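Local coordinates for protein prokaryotic transcription elongation factor GreA/GreB (Nitrosomonas europaea, PDB 2PN0) that probably binds RNA polymerase as a member of the GreA/GreB family of transcription elongation factors, joining an Rnk-type N-terminal region to a GreA/GreB C-terminal one, at residues Asp83-Ser87 with Gly88-Ser92. Sequence-based numbering, arbitrary orientation.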
loop_
_atom_site.group_PDB
_atom_site.type_symbol
_atom_site.label_atom_id
_atom_site.label_comp_id
_atom_site.label_asym_id
_atom_site.label_seq_id
_atom_site.Cartn_x
_atom_site.Cartn_y
_atom_site.Cartn_z
ATOM N N ASP A 83 -5.595 4.903 13.429
ATOM C CA ASP A 83 -6.932 4.912 12.844
ATOM C C ASP A 83 -7.198 3.960 11.692
ATOM O O ASP A 83 -8.300 3.974 11.111
ATOM C CB ASP A 83 -7.316 6.334 12.471
ATOM C CG ASP A 83 -7.475 7.207 13.681
ATOM O OD1 ASP A 83 -8.126 6.743 14.662
ATOM O OD2 ASP A 83 -6.978 8.350 13.663
ATOM N N VAL A 84 -6.242 3.116 11.346
ATOM C CA VAL A 84 -6.572 2.150 10.309
ATOM C C VAL A 84 -7.535 1.143 10.930
ATOM O O VAL A 84 -7.538 0.943 12.146
ATOM C CB VAL A 84 -5.340 1.522 9.562
ATOM C CG1 VAL A 84 -4.096 2.437 9.668
ATOM C CG2 VAL A 84 -5.052 0.103 10.007
ATOM N N ASP A 85 -8.404 0.594 10.096
ATOM C CA ASP A 85 -9.330 -0.438 10.552
ATOM C C ASP A 85 -9.315 -1.622 9.570
ATOM O O ASP A 85 -8.457 -1.676 8.687
ATOM C CB ASP A 85 -10.725 0.160 10.758
ATOM C CG ASP A 85 -11.331 0.656 9.487
ATOM O OD1 ASP A 85 -10.976 0.132 8.404
ATOM O OD2 ASP A 85 -12.191 1.562 9.553
ATOM N N THR A 86 -10.228 -2.581 9.736
ATOM C CA THR A 86 -10.227 -3.796 8.907
ATOM C C THR A 86 -11.112 -3.683 7.657
ATOM O O THR A 86 -11.341 -4.682 6.961
ATOM C CB THR A 86 -10.675 -5.044 9.731
ATOM O OG1 THR A 86 -12.014 -4.840 10.191
ATOM C CG2 THR A 86 -9.759 -5.270 10.912
ATOM N N SER A 87 -11.598 -2.478 7.368
ATOM C CA SER A 87 -12.576 -2.286 6.288
ATOM C C SER A 87 -11.938 -2.326 4.898
ATOM O O SER A 87 -12.586 -2.741 3.928
ATOM C CB SER A 87 -13.371 -0.987 6.479
ATOM O OG SER A 87 -12.542 0.149 6.288
ATOM N N GLY A 88 -10.682 -1.884 4.815
ATOM C CA GLY A 88 -9.982 -1.745 3.537
ATOM C C GLY A 88 -10.154 -0.369 2.915
ATOM O O GLY A 88 -9.692 -0.131 1.771
ATOM N N GLU A 89 -10.802 0.532 3.662
ATOM C CA GLU A 89 -11.035 1.901 3.212
ATOM C C GLU A 89 -10.133 2.947 3.901
ATOM O O GLU A 89 -10.132 4.125 3.495
ATOM C CB GLU A 89 -12.504 2.299 3.409
ATOM C CG GLU A 89 -12.900 3.590 2.669
ATOM C CD GLU A 89 -12.555 4.883 3.440
ATOM O OE1 GLU A 89 -12.526 4.835 4.697
ATOM O OE2 GLU A 89 -12.330 5.944 2.796
ATOM N N LYS A 90 -9.408 2.552 4.952
ATOM C CA LYS A 90 -8.398 3.450 5.511
ATOM C C LYS A 90 -7.052 3.043 4.973
ATOM O O LYS A 90 -6.809 1.873 4.635
ATOM C CB LYS A 90 -8.308 3.363 7.036
ATOM C CG LYS A 90 -9.660 3.264 7.713
ATOM C CD LYS A 90 -10.289 4.618 7.847
ATOM C CE LYS A 90 -11.005 4.660 9.191
ATOM N NZ LYS A 90 -12.351 5.237 9.027
ATOM N N ILE A 91 -6.147 4.004 4.955
ATOM C CA ILE A 91 -4.801 3.688 4.563
ATOM C C ILE A 91 -3.837 4.519 5.386
ATOM O O ILE A 91 -3.928 5.756 5.421
ATOM C CB ILE A 91 -4.585 3.821 3.004
ATOM C CG1 ILE A 91 -3.242 3.190 2.592
ATOM C CG2 ILE A 91 -4.763 5.261 2.512
ATOM C CD1 ILE A 91 -3.176 2.968 1.063
ATOM N N SER A 92 -2.896 3.828 6.031
ATOM C CA SER A 92 -1.888 4.527 6.855
ATOM C C SER A 92 -0.936 5.387 6.015
ATOM O O SER A 92 -0.494 4.968 4.932
ATOM C CB SER A 92 -1.067 3.516 7.688
ATOM O OG SER A 92 -0.040 4.132 8.444
HETATM O O HOH W 1 -8.693 -0.245 6.183
#
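An Asx turn, Asp85 to Ser87, shapes the surface loop between strands 77-79 and 90-92 of the GreA/GreB C-terminal region; the side chain of Ser87 reaches on to Glu89 N and that of Asp85 to Lys90. Asp85 OD1 accepts twice from Ser87. Ser87 N, 2.9 Å from Asp85 OD1, comes in from above the carboxylate plane, 48° out of it, while Ser87 OG lies 2.6 Å from the same oxygen on its syn side, much closer to the plane. Ser87 OG spends its proton on Asp85 and in turn accepts from Glu89 N at 3.2 Å, a fairly straight bond of 157°. With chi1 at 69°, OG is tucked back over its own backbone, between the aspartate and the returning chain. Gly88 takes backbone angles at which a CB would jam against the carbonyl of Ser87, so glycine suits this bend. Inside the loop, water 1 donates to Asp85 O and accepts from Gly88 N and Lys90 N, tying both arms of the turn together. The Lys90 side chain crosses that of Asp85 at about a right angle; Lys90 CG passes 3.5 Å from Asp85 OD1, and Lys90 NZ forms a long salt bridge of 3.7 Å to Asp85 OD2. Farther out, Val84 CG1 rests on Ser92 CB at 3.8 Å, and Val84 also packs on Val84 of the second subunit. Glu89 OE2 is hydrogen-bonded to Thr77 OG1 of strand 77-79. Replacing Asp85 with an alanine would probably leave Ser87 N and OG without their shared acceptor and Lys90 without this counter-charge, the serine hydroxyl less firmly fixed in its rotation. One carboxylate thus divides its work: OD1 fixes the turn, while OD2, at long salt-bridge distance, probably holds Lys90 more loosely and mainly by charge.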